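PDB 4ZDM: glutamate receptor kainate-like protein, which binds glycine in its ligand-binding domain and, as a member of the ionotropic glutamate receptor family, probably forms part of a glycine-activated ion channel. Local coordinates for residues D63-G68 with V143-N148; A118-D123 with D204-G209; V169-Y174 with F186-E191; R180-G185 with Y197-E202. All blocks are in the same frame, centred on the assembly; numbering follows the deposited sequence.

How the interactions relate
From the N terminus, the loop 63-68 waits until 143-148 to close interaction 1 at the glycine pocket. Before that happens strand 112-121 has already opened interaction 2, so the two cross; 118-123 finds its partner at 204-209, at the start of strand 205-221. Interactions 3 and 4 both fall within this second long loop and cross each other: 169-174 opens, 180-185 follows where helix 174-182 ends, then segment 186-191 closes interaction 3 and 197-202 closes interaction 4. Interaction 1 meets interaction 3 through the Arg147-Asp190 salt bridge, and both reach glycine. Strand 186-192 pairs with strand 112-121, joining interactions 2 and 3, while Met181 packs interaction 4 against both.

Interaction 1: residues D63-G68 with V143-N148; sequences DLKFGG and VVDSRN. With NA (sodium ion), chain E; GLY (glycine), chain B.
Ser146, Phe66 and Arg147 carry this contact, which brings together two loops that form part of the glycine pocket in the cleft of the two-lobed ligand-binding domain characteristic of ionotropic glutamate receptors. Ser146 sits within a type II turn running from Val144 to Arg147, and this turn presents its carbonyl to the other loop: Gly67 N donates to Ser146 O at 2.9 Å, in the carbonyl plane. The CB of Ser146 packs 3.9 Å from Lys65 CD, along the aliphatic part of an extended lysine chain. At the far end of that chain, Lys65 NZ reaches Asp145 OD2 through a water and by a long salt bridge, while Asp145 OD1 binds the sodium ion.

Arg147 stretches out with CG anti to the backbone N (chi1 -171°) and runs alongside Phe66. Its guanidinium stands almost upright on the ring, the planes 84° apart, with NH1 over one face near the rim and 3.3 Å from Phe66 CE1. This is a cation-pi contact, added to salt bridges from Arg147 to Glu17 and Asp190. One guanidinium face covers the CA of bound glycine, whose O accepts from Asn148 N at 2.9 Å.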
loop_
_atom_site.group_PDB
_atom_site.type_symbol
_atom_site.label_atom_id
_atom_site.label_comp_id
_atom_site.label_asym_id
_atom_site.label_seq_id
_atom_site.Cartn_x
_atom_site.Cartn_y
_atom_site.Cartn_z
ATOM N N ASP A 63 -12.882 10.629 4.487
ATOM C CA ASP A 63 -13.489 11.683 5.293
ATOM C C ASP A 63 -13.006 13.097 5.006
ATOM O O ASP A 63 -13.572 14.054 5.552
ATOM C CB ASP A 63 -13.343 11.336 6.783
ATOM C CG ASP A 63 -11.911 11.391 7.338
ATOM O OD1 ASP A 63 -11.021 11.897 6.613
ATOM O OD2 ASP A 63 -11.757 10.888 8.487
ATOM N N LEU A 64 -12.018 13.221 4.113
ATOM C CA LEU A 64 -11.471 14.487 3.686
ATOM C C LEU A 64 -11.030 15.372 4.869
ATOM O O LEU A 64 -11.002 16.612 4.797
ATOM C CB LEU A 64 -12.479 15.192 2.789
ATOM C CG LEU A 64 -12.581 14.633 1.375
ATOM C CD1 LEU A 64 -13.785 15.293 0.692
ATOM C CD2 LEU A 64 -11.311 14.867 0.571
ATOM N N LYS A 65 -10.544 14.740 5.937
ATOM C CA LYS A 65 -10.053 15.443 7.118
ATOM C C LYS A 65 -8.525 15.376 7.226
ATOM O O LYS A 65 -7.919 14.372 6.851
ATOM C CB LYS A 65 -10.642 14.865 8.401
ATOM C CG LYS A 65 -12.194 15.062 8.533
ATOM C CD LYS A 65 -12.718 14.357 9.702
ATOM C CE LYS A 65 -14.239 14.519 9.778
ATOM N NZ LYS A 65 -14.768 13.678 10.884
ATOM N N PHE A 66 -7.915 16.441 7.718
ATOM C CA PHE A 66 -6.452 16.424 7.861
ATOM C C PHE A 66 -6.041 15.508 8.984
ATOM O O PHE A 66 -5.192 14.640 8.825
ATOM C CB PHE A 66 -5.927 17.850 8.058
ATOM C CG PHE A 66 -5.723 18.585 6.771
ATOM C CD1 PHE A 66 -6.801 19.029 5.998
ATOM C CD2 PHE A 66 -4.451 18.820 6.268
ATOM C CE1 PHE A 66 -6.569 19.641 4.766
ATOM C CE2 PHE A 66 -4.248 19.477 5.060
ATOM C CZ PHE A 66 -5.336 19.872 4.308
ATOM N N GLY A 67 -6.665 15.616 10.123
ATOM C CA GLY A 67 -6.403 14.688 11.189
ATOM C C GLY A 67 -6.607 15.312 12.524
ATOM O O GLY A 67 -5.860 16.164 13.000
ATOM N N GLY A 68 -7.644 14.826 13.190
ATOM C CA GLY A 68 -7.880 15.124 14.587
ATOM C C GLY A 68 -8.053 13.825 15.384
ATOM O O GLY A 68 -8.331 12.797 14.760
ATOM N N VAL A 143 -13.702 27.599 12.991
ATOM C CA VAL A 143 -12.514 26.791 12.700
ATOM C C VAL A 143 -12.974 25.520 12.007
ATOM O O VAL A 143 -14.139 25.088 12.192
ATOM C CB VAL A 143 -11.694 26.461 13.980
ATOM C CG1 VAL A 143 -11.165 27.692 14.585
ATOM C CG2 VAL A 143 -12.493 25.656 14.964
ATOM N N VAL A 144 -12.090 24.890 11.244
ATOM C CA VAL A 144 -12.359 23.596 10.615
ATOM C C VAL A 144 -12.211 22.453 11.597
ATOM O O VAL A 144 -11.218 22.362 12.305
ATOM C CB VAL A 144 -11.451 23.334 9.434
ATOM C CG1 VAL A 144 -11.829 22.098 8.677
ATOM C CG2 VAL A 144 -11.438 24.506 8.487
ATOM N N ASP A 145 -13.179 21.550 11.615
ATOM C CA ASP A 145 -13.041 20.354 12.429
ATOM C C ASP A 145 -11.883 19.502 11.950
ATOM O O ASP A 145 -11.679 19.329 10.750
ATOM C CB ASP A 145 -14.315 19.505 12.377
ATOM C CG ASP A 145 -14.181 18.202 13.145
ATOM O OD1 ASP A 145 -14.296 18.242 14.385
ATOM O OD2 ASP A 145 -13.902 17.169 12.520
ATOM N N SER A 146 -11.146 18.949 12.912
ATOM C CA SER A 146 -10.069 17.974 12.648
ATOM C C SER A 146 -8.969 18.563 11.782
ATOM O O SER A 146 -8.302 17.850 11.035
ATOM C CB SER A 146 -10.619 16.692 12.025
ATOM O OG SER A 146 -11.478 16.013 12.956
ATOM N N ARG A 147 -8.697 19.845 11.954
ATOM C CA ARG A 147 -7.605 20.530 11.293
ATOM C C ARG A 147 -6.773 21.214 12.387
ATOM O O ARG A 147 -7.233 21.385 13.497
ATOM C CB ARG A 147 -8.165 21.532 10.266
ATOM C CG ARG A 147 -7.175 22.158 9.365
ATOM C CD ARG A 147 -7.847 23.224 8.517
ATOM N NE ARG A 147 -6.970 24.116 7.781
ATOM C CZ ARG A 147 -6.498 23.875 6.582
ATOM N NH1 ARG A 147 -6.685 22.692 5.996
ATOM N NH2 ARG A 147 -5.766 24.816 5.993
ATOM N N ASN A 148 -5.517 21.548 12.093
ATOM C CA ASN A 148 -4.600 22.039 13.120
ATOM C C ASN A 148 -5.025 23.271 13.926
ATOM O O ASN A 148 -4.810 23.284 15.134
ATOM C CB ASN A 148 -3.263 22.292 12.439
ATOM C CG ASN A 148 -2.264 23.031 13.324
ATOM O OD1 ASN A 148 -1.751 22.502 14.309
ATOM N ND2 ASN A 148 -1.960 24.277 12.936
HETATM NA NA NA E . -14.811 19.993 15.953
HETATM N N GLY B . -2.439 22.244 7.251
HETATM C CA GLY B . -3.653 21.811 7.991
HETATM C C GLY B . -3.420 20.724 8.981
HETATM O O GLY B . -4.317 20.355 9.755
HETATM O OXT GLY B . -2.293 20.143 9.042
HETATM O O HOH W 1 -14.402 14.827 13.602
HETATM O O HOH W 2 -9.827 18.706 8.354
HETATM O O HOH W 3 -15.601 19.821 18.476
#

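Interaction 2: residues A118-D123 with D204-G209; sequences ALVKSD and DIVQIG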
loop_
_atom_site.group_PDB
_atom_site.type_symbol
_atom_site.label_atom_id
_atom_site.label_comp_id
_atom_site.label_asym_id
_atom_site.label_seq_id
_atom_site.Cartn_x
_atom_site.Cartn_y
_atom_site.Cartn_z
ATOM N N ALA A 118 -6.550 35.342 11.978
ATOM C CA ALA A 118 -7.996 35.537 12.084
ATOM C C ALA A 118 -8.403 36.517 10.991
ATOM O O ALA A 118 -7.994 37.691 11.062
ATOM C CB ALA A 118 -8.334 36.058 13.448
ATOM N N LEU A 119 -9.123 36.040 9.972
ATOM C CA LEU A 119 -9.458 36.880 8.835
ATOM C C LEU A 119 -10.977 37.112 8.796
ATOM O O LEU A 119 -11.771 36.261 9.236
ATOM C CB LEU A 119 -8.921 36.265 7.535
ATOM C CG LEU A 119 -7.455 36.559 7.214
ATOM C CD1 LEU A 119 -6.476 35.979 8.226
ATOM C CD2 LEU A 119 -7.171 36.058 5.784
ATOM N N VAL A 120 -11.373 38.278 8.273
ATOM C CA VAL A 120 -12.778 38.700 8.316
ATOM C C VAL A 120 -13.046 39.613 7.136
ATOM O O VAL A 120 -12.125 40.285 6.672
ATOM C CB VAL A 120 -13.093 39.409 9.669
ATOM C CG1 VAL A 120 -12.355 40.749 9.760
ATOM C CG2 VAL A 120 -14.612 39.567 9.891
ATOM N N LYS A 121 -14.313 39.670 6.721
ATOM C CA LYS A 121 -14.745 40.672 5.714
ATOM C C LYS A 121 -14.850 42.023 6.453
ATOM O O LYS A 121 -15.544 42.134 7.445
ATOM C CB LYS A 121 -16.065 40.269 5.072
ATOM C CG LYS A 121 -16.515 41.175 3.907
ATOM C CD LYS A 121 -17.917 40.760 3.442
ATOM C CE LYS A 121 -18.603 41.852 2.623
ATOM N NZ LYS A 121 -20.023 41.456 2.370
ATOM N N SER A 122 -14.089 43.005 6.004
ATOM C CA SER A 122 -13.987 44.289 6.717
ATOM C C SER A 122 -15.322 45.018 6.752
ATOM O O SER A 122 -15.986 45.152 5.725
ATOM C CB SER A 122 -12.926 45.184 6.066
ATOM O OG SER A 122 -12.706 46.354 6.847
ATOM N N ASP A 123 -15.699 45.463 7.948
ATOM C CA ASP A 123 -16.929 46.217 8.178
ATOM C C ASP A 123 -16.612 47.651 8.558
ATOM O O ASP A 123 -17.521 48.444 8.790
ATOM C CB ASP A 123 -17.759 45.587 9.302
ATOM C CG ASP A 123 -18.516 44.364 8.859
ATOM O OD1 ASP A 123 -18.702 44.190 7.636
ATOM O OD2 ASP A 123 -18.939 43.579 9.735
ATOM N N ASP A 204 -11.693 43.222 0.323
ATOM C CA ASP A 204 -12.546 43.371 1.500
ATOM C C ASP A 204 -12.144 42.462 2.690
ATOM O O ASP A 204 -12.764 42.514 3.746
ATOM C CB ASP A 204 -14.010 43.096 1.120
ATOM C CG ASP A 204 -14.181 41.875 0.205
ATOM O OD1 ASP A 204 -13.183 41.418 -0.417
ATOM O OD2 ASP A 204 -15.340 41.399 0.076
ATOM N N ILE A 205 -11.143 41.607 2.490
ATOM C CA ILE A 205 -10.750 40.634 3.523
ATOM C C ILE A 205 -9.561 41.213 4.227
ATOM O O ILE A 205 -8.578 41.617 3.576
ATOM C CB ILE A 205 -10.442 39.269 2.909
ATOM C CG1 ILE A 205 -11.682 38.701 2.208
ATOM C CG2 ILE A 205 -9.930 38.275 3.988
ATOM C CD1 ILE A 205 -12.909 38.564 3.041
ATOM N N VAL A 206 -9.637 41.286 5.551
ATOM C CA VAL A 206 -8.513 41.768 6.349
ATOM C C VAL A 206 -8.169 40.809 7.484
ATOM O O VAL A 206 -9.002 40.020 7.941
ATOM C CB VAL A 206 -8.808 43.140 6.944
ATOM C CG1 VAL A 206 -9.095 44.140 5.816
ATOM C CG2 VAL A 206 -9.949 43.065 7.915
ATOM N N GLN A 207 -6.953 40.948 7.987
ATOM C CA GLN A 207 -6.505 40.165 9.127
ATOM C C GLN A 207 -6.644 40.969 10.414
ATOM O O GLN A 207 -6.270 42.141 10.481
ATOM C CB GLN A 207 -5.052 39.716 8.933
ATOM C CG GLN A 207 -4.551 38.940 10.126
ATOM C CD GLN A 207 -3.213 38.161 9.911
ATOM O OE1 GLN A 207 -2.669 37.558 10.863
ATOM N NE2 GLN A 207 -2.719 38.146 8.721
ATOM N N ILE A 208 -7.229 40.355 11.416
ATOM C CA ILE A 208 -7.353 40.988 12.730
ATOM C C ILE A 208 -6.085 40.816 13.561
ATOM O O ILE A 208 -5.741 39.695 13.966
ATOM C CB ILE A 208 -8.506 40.400 13.495
ATOM C CG1 ILE A 208 -9.829 40.669 12.781
ATOM C CG2 ILE A 208 -8.548 40.969 14.920
ATOM C CD1 ILE A 208 -10.966 39.792 13.229
ATOM N N GLY A 209 -5.394 41.922 13.815
ATOM C CA GLY A 209 -4.186 41.834 14.590
ATOM C C GLY A 209 -3.081 41.059 13.903
ATOM O O GLY A 209 -3.013 40.987 12.677
HETATM O O HOH W 4 -4.559 37.298 13.212
#
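Val120 places CG1 between its backbone N and carbonyl carbon (chi1 68°), and Val206 does the same with CG2, so that the two methyls meet at 3.8 Å, Val120 CG1 to Val206 CG2, with the side chains lying side by side. They form a hydrogen-bonded pair of an antiparallel strand pairing, between the end of strand 112-121 and the start of strand 205-221, in the mixed sheet of the ligand-binding domain. Val120 N donates to Val206 O and Val206 N to Val120 O. The pairing continues beyond them: Ile208 N donates to Ala118 O, and at the other end Ser122 N donates to Asp204 O at 2.7 Å.

On the valine face, the CD1 of Ile208 comes within 3.9 Å of Val120 CG1, and Val187 of the neighbouring strand 186-192 covers both residues. The other face carries Leu119, Lys121, Ile205 and Gln207. Here Leu119 spreads its branches over two partners: CD2 touches Ile205 CG2 at 4.0 Å, the side chains at about a right angle, while CD1 rests on Gln207 CG, also at 4.0 Å. Met181 of helix 174-182 packs on Leu119 and Ile205, which makes this the face turned to the helix. Gln207 sends its amide oxygen to Thr211.

Where the strands run out, Lys121 and Asp204 come near without pairing their charges, Lys121 NZ lying 5.2 Å from Asp204 OD2. At the opposite end a water accepts from Ala118 N and donates to Ile208 O at 2.8 Å.

Interaction 3: residues V169-Y174 with F186-E191; sequences VKVGSY and FVFIDE. With GLY (glycine), chain B.
The axes of the short strand segments 169-171 and 186-191 approach to 9.8 Å, at 59°, each strand running parallel to strand 140-144, which lies between them in the sheet; with helix 174-182 linking them, they make a beta-alpha-beta crossover. Side chains from the two outer strands and the start of the helix meet over one face of the middle strand, Phe188 and Asp190 resting on its Val144. The ring of Phe186 offers its edge to Val169, CE2 lying 4.0 Å from Val169 CB, and its CZ also meets Val171 CG1. Further along the strand, Phe188 CE2 lies 3.8 Å from Tyr174 O and close to the tyrosine ring, while helix residues Leu178 and Met181 pack on Phe188.

Tyr174, the first residue of the helix, turns its ring toward strand 186-191, CG anti to the backbone N (chi1 179°), which brings the ring edge up to the carboxylate of Asp190. Tyr174 CE1 lies 3.3 Å from Asp190 OD1, with the ring and carboxylate planes turned 54° apart. A water near the hydroxyl is 3.1 Å from Tyr174 OH and donates to Glu191 O.

Asp190 OD2 pairs with Arg147, and next along the strand Glu191 OE1 accepts from the amino group of bound glycine at 2.8 Å. The buried carboxylate of Asp190, met by a polarised aromatic edge and by an arginine, is thus probably held as an anion, a second-shell group that positions Arg147 beside the ligand.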
loop_
_atom_site.group_PDB
_atom_site.type_symbol
_atom_site.label_atom_id
_atom_site.label_comp_id
_atom_site.label_asym_id
_atom_site.label_seq_id
_atom_site.Cartn_x
_atom_site.Cartn_y
_atom_site.Cartn_z
ATOM N N VAL A 169 -17.764 28.247 15.692
ATOM C CA VAL A 169 -18.495 27.444 14.757
ATOM C C VAL A 169 -17.528 26.405 14.218
ATOM O O VAL A 169 -16.387 26.771 13.920
ATOM C CB VAL A 169 -19.052 28.283 13.611
ATOM C CG1 VAL A 169 -19.719 27.422 12.572
ATOM C CG2 VAL A 169 -20.070 29.323 14.126
ATOM N N LYS A 170 -17.955 25.149 14.105
ATOM C CA LYS A 170 -17.135 24.093 13.495
ATOM C C LYS A 170 -17.594 23.824 12.079
ATOM O O LYS A 170 -18.749 23.429 11.849
ATOM C CB LYS A 170 -17.187 22.810 14.331
ATOM C CG LYS A 170 -16.805 22.980 15.812
ATOM C CD LYS A 170 -15.515 23.814 16.030
ATOM C CE LYS A 170 -15.081 23.793 17.467
ATOM N NZ LYS A 170 -16.102 24.444 18.408
ATOM N N VAL A 171 -16.757 24.148 11.102
ATOM C CA VAL A 171 -17.086 23.911 9.702
ATOM C C VAL A 171 -16.421 22.629 9.227
ATOM O O VAL A 171 -15.443 22.167 9.810
ATOM C CB VAL A 171 -16.716 25.112 8.770
ATOM C CG1 VAL A 171 -17.543 26.373 9.113
ATOM C CG2 VAL A 171 -15.218 25.433 8.824
ATOM N N GLY A 172 -16.956 22.044 8.163
ATOM C CA GLY A 172 -16.511 20.738 7.731
ATOM C C GLY A 172 -15.286 20.738 6.832
ATOM O O GLY A 172 -14.670 19.703 6.620
ATOM N N SER A 173 -14.942 21.899 6.284
ATOM C CA SER A 173 -13.809 21.998 5.380
ATOM C C SER A 173 -13.270 23.422 5.369
ATOM O O SER A 173 -13.971 24.361 5.723
ATOM C CB SER A 173 -14.198 21.591 3.965
ATOM O OG SER A 173 -15.095 22.525 3.405
ATOM N N TYR A 174 -12.021 23.550 4.947
ATOM C CA TYR A 174 -11.372 24.830 4.733
ATOM C C TYR A 174 -12.177 25.699 3.786
ATOM O O TYR A 174 -12.429 26.875 4.060
ATOM C CB TYR A 174 -9.978 24.562 4.190
ATOM C CG TYR A 174 -9.110 25.708 3.872
ATOM C CD1 TYR A 174 -8.541 26.460 4.888
ATOM C CD2 TYR A 174 -8.686 25.942 2.593
ATOM C CE1 TYR A 174 -7.637 27.455 4.596
ATOM C CE2 TYR A 174 -7.765 26.917 2.313
ATOM C CZ TYR A 174 -7.244 27.656 3.331
ATOM O OH TYR A 174 -6.261 28.617 3.084
ATOM N N PHE A 186 -18.300 36.992 10.015
ATOM C CA PHE A 186 -17.725 35.701 10.407
ATOM C C PHE A 186 -16.207 35.753 10.305
ATOM O O PHE A 186 -15.671 35.972 9.215
ATOM C CB PHE A 186 -18.290 34.616 9.498
ATOM C CG PHE A 186 -17.815 33.217 9.787
ATOM C CD1 PHE A 186 -16.645 32.733 9.225
ATOM C CD2 PHE A 186 -18.583 32.354 10.558
ATOM C CE1 PHE A 186 -16.240 31.401 9.444
ATOM C CE2 PHE A 186 -18.171 31.048 10.787
ATOM C CZ PHE A 186 -17.005 30.587 10.235
ATOM N N VAL A 187 -15.514 35.546 11.438
ATOM C CA VAL A 187 -14.056 35.508 11.499
ATOM C C VAL A 187 -13.611 34.056 11.339
ATOM O O VAL A 187 -13.999 33.198 12.128
ATOM C CB VAL A 187 -13.519 36.092 12.807
ATOM C CG1 VAL A 187 -12.036 35.983 12.872
ATOM C CG2 VAL A 187 -13.928 37.574 12.942
ATOM N N PHE A 188 -12.839 33.797 10.305
ATOM C CA PHE A 188 -12.283 32.470 10.072
ATOM C C PHE A 188 -10.877 32.456 10.598
ATOM O O PHE A 188 -10.041 33.262 10.190
ATOM C CB PHE A 188 -12.323 32.127 8.580
ATOM C CG PHE A 188 -11.905 30.704 8.233
ATOM C CD1 PHE A 188 -12.236 29.630 9.028
ATOM C CD2 PHE A 188 -11.248 30.449 7.052
ATOM C CE1 PHE A 188 -11.827 28.354 8.682
ATOM C CE2 PHE A 188 -10.874 29.151 6.694
ATOM C CZ PHE A 188 -11.172 28.114 7.513
ATOM N N ILE A 189 -10.608 31.539 11.524
ATOM C CA ILE A 189 -9.284 31.408 12.110
ATOM C C ILE A 189 -8.612 30.174 11.488
ATOM O O ILE A 189 -9.041 29.049 11.758
ATOM C CB ILE A 189 -9.313 31.302 13.640
ATOM C CG1 ILE A 189 -9.987 32.527 14.264
ATOM C CG2 ILE A 189 -7.891 31.132 14.136
ATOM C CD1 ILE A 189 -10.340 32.336 15.740
ATOM N N ASP A 190 -7.611 30.407 10.655
ATOM C CA ASP A 190 -6.921 29.299 9.990
ATOM C C ASP A 190 -5.480 29.699 9.708
ATOM O O ASP A 190 -4.918 30.502 10.424
ATOM C CB ASP A 190 -7.707 28.859 8.759
ATOM C CG ASP A 190 -7.431 27.404 8.374
ATOM O OD1 ASP A 190 -6.466 27.136 7.655
ATOM O OD2 ASP A 190 -8.206 26.533 8.800
ATOM N N GLU A 191 -4.853 29.054 8.734
ATOM C CA GLU A 191 -3.397 29.050 8.639
ATOM C C GLU A 191 -2.842 29.960 7.579
ATOM O O GLU A 191 -3.214 29.893 6.409
ATOM C CB GLU A 191 -2.871 27.633 8.344
ATOM C CG GLU A 191 -3.335 26.598 9.388
ATOM C CD GLU A 191 -2.732 25.204 9.175
ATOM O OE1 GLU A 191 -2.253 24.930 8.041
ATOM O OE2 GLU A 191 -2.737 24.427 10.171
HETATM N N GLY B . -2.439 22.244 7.251
HETATM C CA GLY B . -3.653 21.811 7.991
HETATM C C GLY B . -3.420 20.724 8.981
HETATM O O GLY B . -4.317 20.355 9.755
HETATM O OXT GLY B . -2.293 20.143 9.042
HETATM O O HOH W 5 -4.181 27.612 5.088
#

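Interaction 4: residues R180-G185 with Y197-E202; sequences RMRAGG and YATKGE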
loop_
_atom_site.group_PDB
_atom_site.type_symbol
_atom_site.label_atom_id
_atom_site.label_comp_id
_atom_site.label_asym_id
_atom_site.label_seq_id
_atom_site.Cartn_x
_atom_site.Cartn_y
_atom_site.Cartn_z
ATOM N N ARG A 180 -17.949 31.032 4.387
ATOM C CA ARG A 180 -18.665 31.724 5.436
ATOM C C ARG A 180 -18.040 33.068 5.722
ATOM O O ARG A 180 -18.734 34.077 5.976
ATOM C CB ARG A 180 -18.693 30.893 6.701
ATOM C CG ARG A 180 -19.559 29.681 6.654
ATOM C CD ARG A 180 -20.997 30.079 6.886
ATOM N NE ARG A 180 -21.292 30.479 8.264
ATOM C CZ ARG A 180 -21.614 29.641 9.246
ATOM N NH1 ARG A 180 -21.642 28.325 9.066
ATOM N NH2 ARG A 180 -21.892 30.128 10.425
ATOM N N MET A 181 -16.713 33.119 5.721
ATOM C CA MET A 181 -16.027 34.385 5.918
ATOM C C MET A 181 -16.377 35.411 4.836
ATOM O O MET A 181 -16.645 36.587 5.126
ATOM C CB MET A 181 -14.512 34.145 5.928
ATOM C CG MET A 181 -13.648 35.389 6.081
ATOM S SD MET A 181 -11.919 35.042 5.781
ATOM C CE MET A 181 -11.926 34.847 4.026
ATOM N N ARG A 182 -16.333 34.970 3.595
ATOM C CA ARG A 182 -16.642 35.868 2.474
ATOM C C ARG A 182 -18.046 36.429 2.550
ATOM O O ARG A 182 -18.289 37.515 1.999
ATOM C CB ARG A 182 -16.421 35.144 1.149
ATOM C CG ARG A 182 -14.976 34.955 0.828
ATOM C CD ARG A 182 -14.792 34.087 -0.384
ATOM N NE ARG A 182 -13.385 33.832 -0.616
ATOM C CZ ARG A 182 -12.865 32.627 -0.836
ATOM N NH1 ARG A 182 -13.640 31.551 -0.911
ATOM N NH2 ARG A 182 -11.556 32.518 -1.033
ATOM N N ALA A 183 -18.970 35.723 3.208
ATOM C CA ALA A 183 -20.377 36.177 3.317
ATOM C C ALA A 183 -20.575 37.258 4.373
ATOM O O ALA A 183 -21.644 37.895 4.441
ATOM C CB ALA A 183 -21.279 35.024 3.626
ATOM N N GLY A 184 -19.572 37.464 5.207
ATOM C CA GLY A 184 -19.571 38.523 6.194
ATOM C C GLY A 184 -20.000 38.143 7.598
ATOM O O GLY A 184 -20.687 37.150 7.802
ATOM N N GLY A 185 -19.586 38.932 8.572
ATOM C CA GLY A 185 -20.005 38.692 9.937
ATOM C C GLY A 185 -19.385 37.484 10.611
ATOM O O GLY A 185 -19.847 37.034 11.668
ATOM N N TYR A 197 -2.910 33.115 0.315
ATOM C CA TYR A 197 -3.062 32.702 -1.063
ATOM C C TYR A 197 -4.559 32.590 -1.403
ATOM O O TYR A 197 -5.023 33.041 -2.449
ATOM C CB TYR A 197 -2.349 31.358 -1.307
ATOM C CG TYR A 197 -2.683 30.714 -2.629
ATOM C CD1 TYR A 197 -3.801 29.914 -2.748
ATOM C CD2 TYR A 197 -1.884 30.914 -3.764
ATOM C CE1 TYR A 197 -4.149 29.338 -3.953
ATOM C CE2 TYR A 197 -2.226 30.324 -4.992
ATOM C CZ TYR A 197 -3.367 29.547 -5.057
ATOM O OH TYR A 197 -3.703 28.959 -6.269
ATOM N N ALA A 198 -5.321 31.957 -0.529
ATOM C CA ALA A 198 -6.738 31.649 -0.789
ATOM C C ALA A 198 -7.553 32.922 -0.959
ATOM O O ALA A 198 -8.581 32.886 -1.667
ATOM C CB ALA A 198 -7.325 30.796 0.339
ATOM N N THR A 199 -7.111 34.013 -0.339
ATOM C CA THR A 199 -7.818 35.295 -0.384
ATOM C C THR A 199 -7.094 36.361 -1.162
ATOM O O THR A 199 -7.415 37.545 -1.048
ATOM C CB THR A 199 -8.104 35.818 1.056
ATOM O OG1 THR A 199 -6.885 36.015 1.795
ATOM C CG2 THR A 199 -9.009 34.851 1.760
ATOM N N LYS A 200 -6.135 35.955 -1.989
ATOM C CA LYS A 200 -5.370 36.887 -2.809
ATOM C C LYS A 200 -6.313 37.695 -3.683
ATOM O O LYS A 200 -7.189 37.138 -4.329
ATOM C CB LYS A 200 -4.359 36.128 -3.675
ATOM C CG LYS A 200 -3.379 37.008 -4.453
ATOM C CD LYS A 200 -2.473 36.161 -5.371
ATOM C CE LYS A 200 -1.717 37.014 -6.404
ATOM N NZ LYS A 200 -1.917 36.534 -7.838
ATOM N N GLY A 201 -6.177 39.005 -3.593
ATOM C CA GLY A 201 -6.967 39.920 -4.409
ATOM C C GLY A 201 -8.349 40.271 -3.880
ATOM O O GLY A 201 -9.059 41.077 -4.491
ATOM N N GLU A 202 -8.735 39.703 -2.741
ATOM C CA GLU A 202 -10.030 39.992 -2.137
ATOM C C GLU A 202 -9.834 41.184 -1.203
ATOM O O GLU A 202 -9.515 41.031 -0.027
ATOM C CB GLU A 202 -10.573 38.749 -1.404
ATOM C CG GLU A 202 -10.829 37.581 -2.343
ATOM C CD GLU A 202 -11.298 36.336 -1.639
ATOM O OE1 GLU A 202 -12.186 36.434 -0.769
ATOM O OE2 GLU A 202 -10.810 35.248 -2.003
#
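The guanidinium of Arg182 meets Glu202 edge-on: Glu202 OE1 and Ala198 O both lie at its rim near the plane, while Thr199 CG2 comes up obliquely. The result is a side-on, two-nitrogen salt bridge between the C-terminal end of helix 174-182 and the turn that follows helix 194-198, within the alpha/beta ligand-binding domain. Arg182 NE donates to Glu202 OE1 at 2.9 Å, almost in the guanidinium plane and on the syn side of the carboxylate. The second bond, from Arg182 NH2 to the syn lone pair of Glu202 OE2, spans 3.0 Å and is more bent, its acceptor tilted 25° from the guanidinium plane. Since the two planes are turned 41° apart, the groups are twisted against each other, yet two bonds on separate oxygens still limit rotation of the carboxylate.

Both chains reach out in full. Arg182 is extended from CG to NE, and Glu202 is extended beyond CG, which carries its carboxylate to the guanidinium edge. The two side chains cross at about a right angle. The glutamate closes a type II turn from Thr199, in which Glu202 N donates to Thr199 O; the turn brings Glu202 within reach of Arg182.

Beside the salt bridge, Met181, bent at its last torsion (chi3 73°), turns CE to within 3.7 Å of Thr199 CG2, and Leu119 of strand 112-121 packs on the threonine. Thr199 OG1 is hydrogen-bonded to the backbone O of Ile195, in the helix that ends just before it. Ala198 O accepts a weak bond from Lys255 NZ and lies 3.1 Å from Arg182 NH2.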